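PDB 2PLC: phosphatidylinositol-specific phospholipase C from Listeria monocytogenes, which is a bacterial phospholipase C of the phosphatidylinositol-specific family, folded as a TIM-barrel-type arrangement of parallel strands with surrounding helices. Local coordinates for residues Q5-L10 / K98-M103; T13-A18 / S139-T144; Y129-P134 / K146-K151; N179-D184 / D209-L214. One frame throughout, in Å; residues are numbered along the deposited sequence.

Contact 1 (Q5-L10 / K98-M103); sequences QWMSAL and KETIIM
Glu99 OE1 is gripped by two donors: Met7 N meets its syn lone pair at 3.0 Å (N-H...O angle 151°), and Arg59 NH2 adds a salt bridge. The second carboxylate oxygen takes the following amide, with Ser8 N 2.9 Å from Glu99 OE2; this bond is more bent (132°), and the donor stands 28° out of the carboxylate plane. With CG anti to the carbonyl carbon, the Glu99 chain folds at chi2 and brings the carboxylate back to the amides of the 6-8 turn. OE1 also lies over one face of the Trp6 indole, whose NE1 bonds to Gly57 O. Met7 runs at about a right angle across Thr100, its SD 3.4 Å from Thr100 CG2, while Thr100 N points a weak hydrogen bond at the same sulfur. Beyond this, Ser8 CB presses tightly on Lys98 CB at 3.3 Å, and Ser8 OG turns back to donate to Gln5 O at 2.6 Å. With two consecutive amides and a guanidinium around it, the buried carboxylate is probably ionised, and it fastens the N-terminal turn to the chain leading into strand 101-107 of the barrel.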
loop_
_atom_site.group_PDB
_atom_site.type_symbol
_atom_site.label_atom_id
_atom_site.label_comp_id
_atom_site.label_asym_id
_atom_site.label_seq_id
_atom_site.Cartn_x
_atom_site.Cartn_y
_atom_site.Cartn_z
ATOM N N GLN A 5 -16.674 2.755 -1.628
ATOM C CA GLN A 5 -16.927 2.724 -0.188
ATOM C C GLN A 5 -17.101 1.304 0.336
ATOM O O GLN A 5 -17.963 1.054 1.174
ATOM C CB GLN A 5 -18.182 3.536 0.149
ATOM C CG GLN A 5 -18.123 4.994 -0.282
ATOM C CD GLN A 5 -19.297 5.805 0.223
ATOM O OE1 GLN A 5 -20.395 5.280 0.419
ATOM N NE2 GLN A 5 -19.070 7.097 0.445
ATOM N N TRP A 6 -16.261 0.381 -0.128
ATOM C CA TRP A 6 -16.367 -1.014 0.297
ATOM C C TRP A 6 -16.066 -1.285 1.768
ATOM O O TRP A 6 -16.717 -2.132 2.378
ATOM C CB TRP A 6 -15.531 -1.935 -0.600
ATOM C CG TRP A 6 -14.024 -1.780 -0.497
ATOM C CD1 TRP A 6 -13.235 -0.902 -1.194
ATOM C CD2 TRP A 6 -13.126 -2.594 0.276
ATOM N NE1 TRP A 6 -11.905 -1.130 -0.914
ATOM C CE2 TRP A 6 -11.809 -2.160 -0.016
ATOM C CE3 TRP A 6 -13.305 -3.651 1.180
ATOM C CZ2 TRP A 6 -10.681 -2.748 0.564
ATOM C CZ3 TRP A 6 -12.184 -4.235 1.756
ATOM C CH2 TRP A 6 -10.887 -3.782 1.445
ATOM N N MET A 7 -15.110 -0.560 2.347
ATOM C CA MET A 7 -14.752 -0.764 3.754
ATOM C C MET A 7 -15.815 -0.285 4.741
ATOM O O MET A 7 -15.882 -0.771 5.869
ATOM C CB MET A 7 -13.413 -0.097 4.086
ATOM C CG MET A 7 -12.236 -0.643 3.299
ATOM S SD MET A 7 -10.693 0.069 3.833
ATOM C CE MET A 7 -9.859 -1.346 4.474
ATOM N N SER A 8 -16.637 0.669 4.320
ATOM C CA SER A 8 -17.691 1.207 5.174
ATOM C C SER A 8 -18.726 0.137 5.507
ATOM O O SER A 8 -19.388 0.206 6.541
ATOM C CB SER A 8 -18.381 2.384 4.485
ATOM O OG SER A 8 -19.083 1.956 3.335
ATOM N N ALA A 9 -18.851 -0.853 4.626
ATOM C CA ALA A 9 -19.800 -1.947 4.802
ATOM C C ALA A 9 -19.271 -3.087 5.683
ATOM O O ALA A 9 -19.926 -4.121 5.836
ATOM C CB ALA A 9 -20.228 -2.482 3.444
ATOM N N LEU A 10 -18.087 -2.895 6.260
ATOM C CA LEU A 10 -17.481 -3.900 7.124
ATOM C C LEU A 10 -17.719 -3.528 8.582
ATOM O O LEU A 10 -17.944 -2.361 8.902
ATOM C CB LEU A 10 -15.976 -4.013 6.848
ATOM C CG LEU A 10 -15.511 -4.624 5.521
ATOM C CD1 LEU A 10 -13.999 -4.512 5.408
ATOM C CD2 LEU A 10 -15.950 -6.077 5.421
ATOM N N LYS A 98 -15.694 6.552 5.908
ATOM C CA LYS A 98 -15.606 5.274 6.611
ATOM C C LYS A 98 -14.461 4.397 6.112
ATOM O O LYS A 98 -14.157 3.367 6.711
ATOM C CB LYS A 98 -16.934 4.512 6.537
ATOM C CG LYS A 98 -18.071 5.126 7.355
ATOM C CD LYS A 98 -17.769 5.096 8.847
ATOM C CE LYS A 98 -18.905 5.700 9.657
ATOM N NZ LYS A 98 -18.607 5.684 11.116
ATOM N N GLU A 99 -13.822 4.823 5.024
ATOM C CA GLU A 99 -12.706 4.086 4.439
ATOM C C GLU A 99 -11.416 4.389 5.183
ATOM O O GLU A 99 -11.328 5.373 5.910
ATOM C CB GLU A 99 -12.526 4.464 2.967
ATOM C CG GLU A 99 -13.766 4.311 2.110
ATOM C CD GLU A 99 -14.333 2.912 2.139
ATOM O OE1 GLU A 99 -13.659 1.981 1.661
ATOM O OE2 GLU A 99 -15.464 2.744 2.629
ATOM N N THR A 100 -10.429 3.515 5.019
ATOM C CA THR A 100 -9.123 3.686 5.645
ATOM C C THR A 100 -8.055 3.373 4.610
ATOM O O THR A 100 -8.225 2.491 3.766
ATOM C CB THR A 100 -8.928 2.788 6.900
ATOM O OG1 THR A 100 -7.549 2.821 7.304
ATOM C CG2 THR A 100 -9.332 1.360 6.622
ATOM N N ILE A 101 -6.961 4.120 4.657
ATOM C CA ILE A 101 -5.883 3.927 3.706
ATOM C C ILE A 101 -4.578 3.631 4.413
ATOM O O ILE A 101 -4.241 4.256 5.417
ATOM C CB ILE A 101 -5.745 5.158 2.776
ATOM C CG1 ILE A 101 -7.010 5.286 1.929
ATOM C CG2 ILE A 101 -4.509 5.045 1.888
ATOM C CD1 ILE A 101 -7.058 6.501 1.066
ATOM N N ILE A 102 -3.899 2.599 3.931
ATOM C CA ILE A 102 -2.614 2.202 4.478
ATOM C C ILE A 102 -1.610 2.781 3.496
ATOM O O ILE A 102 -1.696 2.530 2.298
ATOM C CB ILE A 102 -2.488 0.679 4.549
ATOM C CG1 ILE A 102 -3.663 0.108 5.349
ATOM C CG2 ILE A 102 -1.152 0.294 5.185
ATOM C CD1 ILE A 102 -3.773 -1.387 5.291
ATOM N N MET A 103 -0.666 3.562 4.008
ATOM C CA MET A 103 0.305 4.214 3.159
ATOM C C MET A 103 1.757 4.021 3.540
ATOM O O MET A 103 2.187 4.381 4.633
ATOM C CB MET A 103 -0.011 5.710 3.098
ATOM C CG MET A 103 0.990 6.532 2.309
ATOM S SD MET A 103 0.564 8.273 2.325
ATOM C CE MET A 103 1.902 8.929 3.277
#

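Contact 2 (T13-A18 / S139-T144); sequences TTNLAA and SNKIPT
Asn15 forms an Asx turn and uses the same side chain to hold segment 139-144, which it faces in a single beta bridge with Thr144. The hydrogen bonds come first. CG stands anti to the backbone N (chi1 -168°), and the amide reaches both ways: ND2 donates to Ile142 O at 2.8 Å, while OD1 accepts from Ala17 N at 2.9 Å to close the turn. The bond to Ile142 O arrives above the carbonyl plane, although the acceptor lies close to the plane of the Asn15 amide. Leu16 N then donates to Pro143 O at 3.2 Å, a nearly straight bond (162°) lying in the carbonyl plane. Apolar contacts lie beside these bonds. Ile142 crosses the Asn15 side chain at about a right angle, with Ile142 CG2 3.2 Å from Asn15 OD1. The same CG2 branch packs on Leu16 CB at 3.6 Å, with Ala17 CB further off; Leu16 CD2 brushes the Pro143 ring. The contact thus joins the N-terminal loop before strand 20-24 to the loop before strand 152-157. A weaker C-H contact finishes the bridge: Thr144 CA lies 3.4 Å from Thr14 O.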
loop_
_atom_site.group_PDB
_atom_site.type_symbol
_atom_site.label_atom_id
_atom_site.label_comp_id
_atom_site.label_asym_id
_atom_site.label_seq_id
_atom_site.Cartn_x
_atom_site.Cartn_y
_atom_site.Cartn_z
ATOM N N THR A 13 -15.709 -3.697 14.404
ATOM C CA THR A 13 -14.930 -4.597 15.244
ATOM C C THR A 13 -13.901 -5.437 14.487
ATOM O O THR A 13 -13.024 -6.040 15.106
ATOM C CB THR A 13 -15.858 -5.543 16.041
ATOM O OG1 THR A 13 -16.659 -6.308 15.132
ATOM C CG2 THR A 13 -16.776 -4.743 16.967
ATOM N N THR A 14 -14.009 -5.483 13.158
ATOM C CA THR A 14 -13.076 -6.261 12.344
ATOM C C THR A 14 -11.676 -5.675 12.423
ATOM O O THR A 14 -11.503 -4.460 12.351
ATOM C CB THR A 14 -13.499 -6.305 10.864
ATOM O OG1 THR A 14 -14.853 -6.764 10.767
ATOM C CG2 THR A 14 -12.600 -7.257 10.082
ATOM N N ASN A 15 -10.684 -6.542 12.609
ATOM C CA ASN A 15 -9.297 -6.099 12.686
ATOM C C ASN A 15 -8.734 -5.939 11.275
ATOM O O ASN A 15 -9.142 -6.632 10.343
ATOM C CB ASN A 15 -8.452 -7.089 13.485
ATOM C CG ASN A 15 -7.083 -6.536 13.830
ATOM O OD1 ASN A 15 -6.115 -6.747 13.105
ATOM N ND2 ASN A 15 -6.999 -5.818 14.938
ATOM N N LEU A 16 -7.806 -5.008 11.121
ATOM C CA LEU A 16 -7.206 -4.750 9.823
ATOM C C LEU A 16 -6.466 -5.974 9.282
ATOM O O LEU A 16 -6.415 -6.185 8.074
ATOM C CB LEU A 16 -6.256 -3.554 9.924
ATOM C CG LEU A 16 -6.356 -2.437 8.884
ATOM C CD1 LEU A 16 -7.782 -1.916 8.788
ATOM C CD2 LEU A 16 -5.419 -1.314 9.280
ATOM N N ALA A 17 -5.916 -6.790 10.180
ATOM C CA ALA A 17 -5.172 -7.993 9.787
ATOM C C ALA A 17 -6.068 -9.131 9.306
ATOM O O ALA A 17 -5.600 -10.083 8.680
ATOM C CB ALA A 17 -4.301 -8.466 10.931
ATOM N N ALA A 18 -7.358 -9.023 9.596
ATOM C CA ALA A 18 -8.331 -10.030 9.195
ATOM C C ALA A 18 -8.931 -9.746 7.816
ATOM O O ALA A 18 -9.889 -10.405 7.406
ATOM C CB ALA A 18 -9.439 -10.105 10.228
ATOM N N SER A 139 3.178 -0.937 22.076
ATOM C CA SER A 139 2.314 -2.099 21.869
ATOM C C SER A 139 2.239 -2.575 20.418
ATOM O O SER A 139 1.981 -3.754 20.168
ATOM C CB SER A 139 0.901 -1.810 22.379
ATOM O OG SER A 139 0.286 -0.779 21.623
ATOM N N ASN A 140 2.476 -1.658 19.478
ATOM C CA ASN A 140 2.432 -1.920 18.032
ATOM C C ASN A 140 1.394 -2.960 17.598
ATOM O O ASN A 140 1.657 -3.827 16.764
ATOM C CB ASN A 140 3.836 -2.225 17.467
ATOM C CG ASN A 140 4.386 -3.586 17.896
ATOM O OD1 ASN A 140 4.199 -4.031 19.029
ATOM N ND2 ASN A 140 5.099 -4.239 16.985
ATOM N N LYS A 141 0.205 -2.847 18.182
ATOM C CA LYS A 141 -0.907 -3.744 17.901
ATOM C C LYS A 141 -1.716 -3.197 16.726
ATOM O O LYS A 141 -1.947 -1.993 16.635
ATOM C CB LYS A 141 -1.787 -3.868 19.152
ATOM C CG LYS A 141 -2.958 -4.829 19.023
ATOM C CD LYS A 141 -4.286 -4.094 19.146
ATOM C CE LYS A 141 -5.467 -5.042 18.978
ATOM N NZ LYS A 141 -6.772 -4.324 19.069
ATOM N N ILE A 142 -2.117 -4.082 15.816
ATOM C CA ILE A 142 -2.894 -3.682 14.649
ATOM C C ILE A 142 -4.306 -3.279 15.079
ATOM O O ILE A 142 -5.000 -4.039 15.756
ATOM C CB ILE A 142 -2.965 -4.813 13.587
ATOM C CG1 ILE A 142 -1.586 -5.068 12.973
ATOM C CG2 ILE A 142 -3.932 -4.430 12.471
ATOM C CD1 ILE A 142 -0.637 -5.849 13.838
ATOM N N PRO A 143 -4.744 -2.070 14.685
ATOM C CA PRO A 143 -6.064 -1.519 15.011
ATOM C C PRO A 143 -7.248 -2.117 14.269
ATOM O O PRO A 143 -7.094 -2.776 13.243
ATOM C CB PRO A 143 -5.904 -0.044 14.666
ATOM C CG PRO A 143 -4.987 -0.086 13.494
ATOM C CD PRO A 143 -3.940 -1.077 13.948
ATOM N N THR A 144 -8.432 -1.876 14.821
ATOM C CA THR A 144 -9.681 -2.337 14.236
ATOM C C THR A 144 -10.205 -1.198 13.371
ATOM O O THR A 144 -9.734 -0.065 13.480
ATOM C CB THR A 144 -10.731 -2.695 15.321
ATOM O OG1 THR A 144 -11.061 -1.533 16.091
ATOM C CG2 THR A 144 -10.180 -3.759 16.250
#

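Contact 3 (Y129-P134 / K146-K151); sequences YFYTTP and KDVRGK
Tyr131 sets its ring against Asp147 and Val148, in a contact that contains no hydrogen bond between the two segments. Its CG is anti to the backbone N (chi1 166°), which carries the ring out toward the 146-151 turns. There Asp147 O approaches the ring edge near its plane, 3.7 Å from Tyr131 CD1, and Asp147 CB lies 4.0 Å from Tyr131 CE1. The two side chains run side by side and point the same way, with ring and carboxylate planes 46° apart; Asp147 OD2 is hydrogen-bonded to Thr144 OG1. Val148 sends its CG1 branch obliquely to the same ring, 4.0 Å from Tyr131 CD1. These residues sit in two overlapping beta turns, type I from Lys146 to Arg149 and type II from Val148 to Lys151, which lead the chain into strand 152-157 of the mixed sheet. Gly150 takes the positive-phi place of the second turn, and Lys151 N closes it on Val148 O at 3.1 Å. Lys151 then stretches along the backbone of 129-131: CB rests 3.7 Å from Tyr129 O and CE 3.9 Å from Phe130 O. Its chain is extended through chi2 and chi3 but bends at chi4 (55°), and NZ makes a weak hydrogen bond to Asp128 O. Lys151 CA also makes a C-H contact with Tyr129 O at 3.4 Å. The Tyr129 ring sets CD1 near Gly150 O and packs on Thr90 and Lys94 of helix 82-95, while backbone bonds from Tyr129 and Tyr131 run to Ile152.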
loop_
_atom_site.group_PDB
_atom_site.type_symbol
_atom_site.label_atom_id
_atom_site.label_comp_id
_atom_site.label_asym_id
_atom_site.label_seq_id
_atom_site.Cartn_x
_atom_site.Cartn_y
_atom_site.Cartn_z
ATOM N N TYR A 129 -6.205 13.402 9.891
ATOM C CA TYR A 129 -6.443 12.298 8.962
ATOM C C TYR A 129 -5.457 11.155 9.167
ATOM O O TYR A 129 -5.424 10.207 8.381
ATOM C CB TYR A 129 -6.388 12.784 7.514
ATOM C CG TYR A 129 -7.534 13.692 7.131
ATOM C CD1 TYR A 129 -8.746 13.164 6.691
ATOM C CD2 TYR A 129 -7.404 15.080 7.210
ATOM C CE1 TYR A 129 -9.807 13.995 6.337
ATOM C CE2 TYR A 129 -8.460 15.923 6.859
ATOM C CZ TYR A 129 -9.657 15.370 6.420
ATOM O OH TYR A 129 -10.694 16.195 6.043
ATOM N N PHE A 130 -4.660 11.242 10.227
ATOM C CA PHE A 130 -3.683 10.202 10.530
ATOM C C PHE A 130 -3.989 9.436 11.812
ATOM O O PHE A 130 -4.334 10.036 12.833
ATOM C CB PHE A 130 -2.274 10.803 10.623
ATOM C CG PHE A 130 -1.620 11.009 9.292
ATOM C CD1 PHE A 130 -1.867 12.158 8.552
ATOM C CD2 PHE A 130 -0.788 10.030 8.758
ATOM C CE1 PHE A 130 -1.299 12.332 7.293
ATOM C CE2 PHE A 130 -0.216 10.193 7.503
ATOM C CZ PHE A 130 -0.474 11.348 6.767
ATOM N N TYR A 131 -3.906 8.108 11.741
ATOM C CA TYR A 131 -4.118 7.277 12.918
ATOM C C TYR A 131 -2.887 7.515 13.775
ATOM O O TYR A 131 -1.759 7.267 13.342
ATOM C CB TYR A 131 -4.204 5.798 12.558
ATOM C CG TYR A 131 -4.090 4.874 13.759
ATOM C CD1 TYR A 131 -5.147 4.719 14.652
ATOM C CD2 TYR A 131 -2.925 4.144 13.986
ATOM C CE1 TYR A 131 -5.043 3.855 15.743
ATOM C CE2 TYR A 131 -2.812 3.284 15.064
ATOM C CZ TYR A 131 -3.872 3.141 15.937
ATOM O OH TYR A 131 -3.755 2.266 16.994
ATOM N N THR A 132 -3.108 7.953 15.003
ATOM C CA THR A 132 -1.997 8.251 15.876
ATOM C C THR A 132 -2.189 7.726 17.297
ATOM O O THR A 132 -3.313 7.590 17.772
ATOM C CB THR A 132 -1.749 9.770 15.871
ATOM O OG1 THR A 132 -0.496 10.052 16.496
ATOM C CG2 THR A 132 -2.879 10.511 16.585
ATOM N N THR A 133 -1.077 7.380 17.941
ATOM C CA THR A 133 -1.075 6.869 19.313
ATOM C C THR A 133 0.004 7.609 20.107
ATOM O O THR A 133 0.860 8.272 19.522
ATOM C CB THR A 133 -0.764 5.350 19.359
ATOM O OG1 THR A 133 0.543 5.108 18.820
ATOM C CG2 THR A 133 -1.803 4.556 18.579
ATOM N N PRO A 134 -0.031 7.522 21.453
ATOM C CA PRO A 134 0.962 8.195 22.302
ATOM C C PRO A 134 2.386 7.718 22.031
ATOM O O PRO A 134 2.600 6.560 21.677
ATOM C CB PRO A 134 0.518 7.809 23.712
ATOM C CG PRO A 134 -0.965 7.660 23.569
ATOM C CD PRO A 134 -1.077 6.892 22.280
ATOM N N LYS A 146 -12.720 0.461 13.629
ATOM C CA LYS A 146 -13.311 1.516 14.433
ATOM C C LYS A 146 -12.300 2.643 14.647
ATOM O O LYS A 146 -12.615 3.815 14.426
ATOM C CB LYS A 146 -13.796 0.945 15.770
ATOM C CG LYS A 146 -14.893 1.757 16.450
ATOM C CD LYS A 146 -14.331 2.790 17.424
ATOM C CE LYS A 146 -14.229 2.249 18.857
ATOM N NZ LYS A 146 -13.374 1.030 19.006
ATOM N N ASP A 147 -11.070 2.271 14.996
ATOM C CA ASP A 147 -9.992 3.229 15.262
ATOM C C ASP A 147 -9.401 3.946 14.044
ATOM O O ASP A 147 -8.792 5.010 14.184
ATOM C CB ASP A 147 -8.856 2.534 16.021
ATOM C CG ASP A 147 -9.331 1.858 17.295
ATOM O OD1 ASP A 147 -9.902 2.554 18.163
ATOM O OD2 ASP A 147 -9.134 0.629 17.425
ATOM N N VAL A 148 -9.571 3.362 12.860
ATOM C CA VAL A 148 -9.026 3.937 11.633
ATOM C C VAL A 148 -10.063 4.466 10.640
ATOM O O VAL A 148 -9.746 4.668 9.470
ATOM C CB VAL A 148 -8.100 2.924 10.900
ATOM C CG1 VAL A 148 -6.833 2.675 11.704
ATOM C CG2 VAL A 148 -8.832 1.612 10.657
ATOM N N ARG A 149 -11.294 4.698 11.089
ATOM C CA ARG A 149 -12.322 5.218 10.185
ATOM C C ARG A 149 -11.927 6.609 9.665
ATOM O O ARG A 149 -11.623 7.517 10.449
ATOM C CB ARG A 149 -13.689 5.287 10.880
ATOM C CG ARG A 149 -14.347 3.941 11.166
ATOM C CD ARG A 149 -14.647 3.148 9.899
ATOM N NE ARG A 149 -15.457 1.963 10.183
ATOM C CZ ARG A 149 -15.726 0.991 9.311
ATOM N NH1 ARG A 149 -15.252 1.039 8.073
ATOM N NH2 ARG A 149 -16.476 -0.037 9.677
ATOM N N GLY A 150 -11.904 6.753 8.341
ATOM C CA GLY A 150 -11.546 8.018 7.723
ATOM C C GLY A 150 -10.125 8.467 8.012
ATOM O O GLY A 150 -9.835 9.666 7.981
ATOM N N LYS A 151 -9.230 7.515 8.278
ATOM C CA LYS A 151 -7.843 7.850 8.581
ATOM C C LYS A 151 -6.802 7.105 7.760
ATOM O O LYS A 151 -7.115 6.148 7.052
ATOM C CB LYS A 151 -7.568 7.669 10.077
ATOM C CG LYS A 151 -8.080 8.824 10.922
ATOM C CD LYS A 151 -8.009 8.511 12.405
ATOM C CE LYS A 151 -8.211 9.766 13.247
ATOM N NZ LYS A 151 -9.475 10.479 12.911
#

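Contact 4 (N179-D184 / D209-L214); sequences NQVIQD and DNKLFL
Val181 sits over one face of the Phe213 ring, its CB 3.7 Å from the centroid and 21° off the ring normal, in a CH-pi contact displaced toward the rim. Both methyls join in: Val181 CG1 lies 3.5 Å from Phe213 CE2, and Val181 CG2 approaches Phe213 CZ and Lys211 CD. On the other face of the sheet Gln180 CG packs beside Leu212 CB, and Ile182 CG1 beside Leu214 CB at 4.2 Å, each pair pointing the same way. Backbone bonds hold these partners level. Leu212 N donates to Asn179 O, Val181 N to Leu212 O at 2.6 Å, Leu214 N to Val181 O at 2.8 Å and Gln183 N to Leu214 O at 3.0 Å, a parallel pattern in which segments 180-183 and 212-214 run 13° apart. Strands 180-183 and 212-216 are the two strands of a beta-alpha-beta unit. Phe213 faces its helix 191-207, touching Thr201 and Ala205, whereas Leu214 lies on the other side beside Ile254 and Ile256 of the adjacent strand 253-257. The facing N-H and C=O groups of the two strands thus pair with each other, leaving the side chains to meet mainly by apolar packing.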
loop_
_atom_site.group_PDB
_atom_site.type_symbol
_atom_site.label_atom_id
_atom_site.label_comp_id
_atom_site.label_asym_id
_atom_site.label_seq_id
_atom_site.Cartn_x
_atom_site.Cartn_y
_atom_site.Cartn_z
ATOM N N ASN A 179 5.407 -6.666 13.688
ATOM C CA ASN A 179 4.003 -7.023 13.465
ATOM C C ASN A 179 3.623 -7.157 11.986
ATOM O O ASN A 179 2.449 -7.350 11.648
ATOM C CB ASN A 179 3.084 -6.001 14.150
ATOM C CG ASN A 179 3.303 -4.579 13.649
ATOM O OD1 ASN A 179 4.279 -4.291 12.958
ATOM N ND2 ASN A 179 2.389 -3.682 14.000
ATOM N N GLN A 180 4.620 -7.057 11.113
ATOM C CA GLN A 180 4.410 -7.154 9.675
ATOM C C GLN A 180 5.193 -8.299 9.055
ATOM O O GLN A 180 6.290 -8.619 9.497
ATOM C CB GLN A 180 4.851 -5.857 9.003
ATOM C CG GLN A 180 3.948 -4.671 9.248
ATOM C CD GLN A 180 4.686 -3.356 9.119
ATOM O OE1 GLN A 180 4.609 -2.505 10.003
ATOM N NE2 GLN A 180 5.422 -3.190 8.029
ATOM N N VAL A 181 4.616 -8.922 8.035
ATOM C CA VAL A 181 5.280 -10.003 7.315
ATOM C C VAL A 181 5.348 -9.525 5.869
ATOM O O VAL A 181 4.313 -9.308 5.233
ATOM C CB VAL A 181 4.487 -11.319 7.395
ATOM C CG1 VAL A 181 5.199 -12.406 6.606
ATOM C CG2 VAL A 181 4.336 -11.746 8.845
ATOM N N ILE A 182 6.565 -9.351 5.357
ATOM C CA ILE A 182 6.753 -8.848 3.998
ATOM C C ILE A 182 7.344 -9.812 2.960
ATOM O O ILE A 182 8.399 -10.413 3.169
ATOM C CB ILE A 182 7.609 -7.548 4.011
ATOM C CG1 ILE A 182 6.978 -6.518 4.952
ATOM C CG2 ILE A 182 7.722 -6.958 2.599
ATOM C CD1 ILE A 182 7.795 -5.271 5.130
ATOM N N GLN A 183 6.632 -9.964 1.849
ATOM C CA GLN A 183 7.098 -10.788 0.744
ATOM C C GLN A 183 7.388 -9.774 -0.359
ATOM O O GLN A 183 6.471 -9.173 -0.922
ATOM C CB GLN A 183 6.031 -11.793 0.293
ATOM C CG GLN A 183 6.482 -12.732 -0.837
ATOM C CD GLN A 183 6.320 -12.130 -2.228
ATOM O OE1 GLN A 183 5.211 -12.041 -2.748
ATOM N NE2 GLN A 183 7.430 -11.723 -2.837
ATOM N N ASP A 184 8.669 -9.546 -0.618
ATOM C CA ASP A 184 9.078 -8.590 -1.631
ATOM C C ASP A 184 10.235 -9.115 -2.467
ATOM O O ASP A 184 11.284 -8.475 -2.574
ATOM C CB ASP A 184 9.454 -7.262 -0.971
ATOM C CG ASP A 184 9.603 -6.127 -1.971
ATOM O OD1 ASP A 184 9.061 -6.221 -3.089
ATOM O OD2 ASP A 184 10.260 -5.127 -1.624
ATOM N N ASP A 209 -3.746 -13.713 12.457
ATOM C CA ASP A 209 -4.720 -12.630 12.619
ATOM C C ASP A 209 -4.181 -11.468 13.449
ATOM O O ASP A 209 -4.890 -10.494 13.709
ATOM C CB ASP A 209 -6.014 -13.153 13.254
ATOM C CG ASP A 209 -6.869 -13.942 12.275
ATOM O OD1 ASP A 209 -7.539 -13.312 11.426
ATOM O OD2 ASP A 209 -6.865 -15.191 12.351
ATOM N N ASN A 210 -2.917 -11.573 13.843
ATOM C CA ASN A 210 -2.276 -10.545 14.651
ATOM C C ASN A 210 -1.111 -9.872 13.926
ATOM O O ASN A 210 -0.347 -9.122 14.536
ATOM C CB ASN A 210 -1.792 -11.154 15.971
ATOM C CG ASN A 210 -0.695 -12.193 15.773
ATOM O OD1 ASN A 210 0.252 -12.260 16.557
ATOM N ND2 ASN A 210 -0.814 -13.003 14.721
ATOM N N LYS A 211 -0.978 -10.141 12.628
ATOM C CA LYS A 211 0.100 -9.564 11.828
ATOM C C LYS A 211 -0.363 -9.063 10.473
ATOM O O LYS A 211 -1.327 -9.576 9.905
ATOM C CB LYS A 211 1.228 -10.579 11.628
ATOM C CG LYS A 211 2.195 -10.672 12.790
ATOM C CD LYS A 211 3.276 -11.696 12.516
ATOM C CE LYS A 211 4.453 -11.534 13.466
ATOM N NZ LYS A 211 4.086 -11.712 14.897
ATOM N N LEU A 212 0.314 -8.034 9.973
ATOM C CA LEU A 212 -0.003 -7.472 8.666
ATOM C C LEU A 212 0.894 -8.119 7.622
ATOM O O LEU A 212 2.112 -8.152 7.786
ATOM C CB LEU A 212 0.220 -5.959 8.646
ATOM C CG LEU A 212 -0.948 -5.057 9.036
ATOM C CD1 LEU A 212 -0.504 -3.612 8.965
ATOM C CD2 LEU A 212 -2.124 -5.294 8.102
ATOM N N PHE A 213 0.280 -8.671 6.580
ATOM C CA PHE A 213 1.022 -9.313 5.501
ATOM C C PHE A 213 1.027 -8.446 4.244
ATOM O O PHE A 213 -0.033 -8.120 3.703
ATOM C CB PHE A 213 0.420 -10.679 5.170
ATOM C CG PHE A 213 0.770 -11.759 6.159
ATOM C CD1 PHE A 213 0.175 -11.793 7.415
ATOM C CD2 PHE A 213 1.684 -12.752 5.824
ATOM C CE1 PHE A 213 0.487 -12.803 8.325
ATOM C CE2 PHE A 213 2.001 -13.765 6.725
ATOM C CZ PHE A 213 1.402 -13.789 7.976
ATOM N N LEU A 214 2.221 -8.025 3.827
ATOM C CA LEU A 214 2.387 -7.221 2.622
ATOM C C LEU A 214 2.887 -8.198 1.559
ATOM O O LEU A 214 4.062 -8.543 1.516
ATOM C CB LEU A 214 3.403 -6.094 2.852
ATOM C CG LEU A 214 3.060 -4.878 3.730
ATOM C CD1 LEU A 214 1.936 -4.098 3.108
ATOM C CD2 LEU A 214 2.692 -5.281 5.145
#

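From the N terminus, contact 1 closes a loop from residues 5-10 to the entry of strand 101-107. Contact 2 opens inside that loop and ends at 139-144, so the two cross; contact 3, between 129-134 and 146-151, opens before contact 2 has closed and crosses it in turn. Contacts 1 and 3 are in series, yet Arg149 spans them through Met7, Leu10 and Lys98 carbonyls. Contact 4 follows all three, closing the loop that contains helix 191-207, at the four-strand parallel sheet. Contact 2 is the bridge: Leu16 packs on Thr100 and Val148, while Ala17 and Ile142 lie against residues 209-211, linking the six-strand mixed sheet to contact 4.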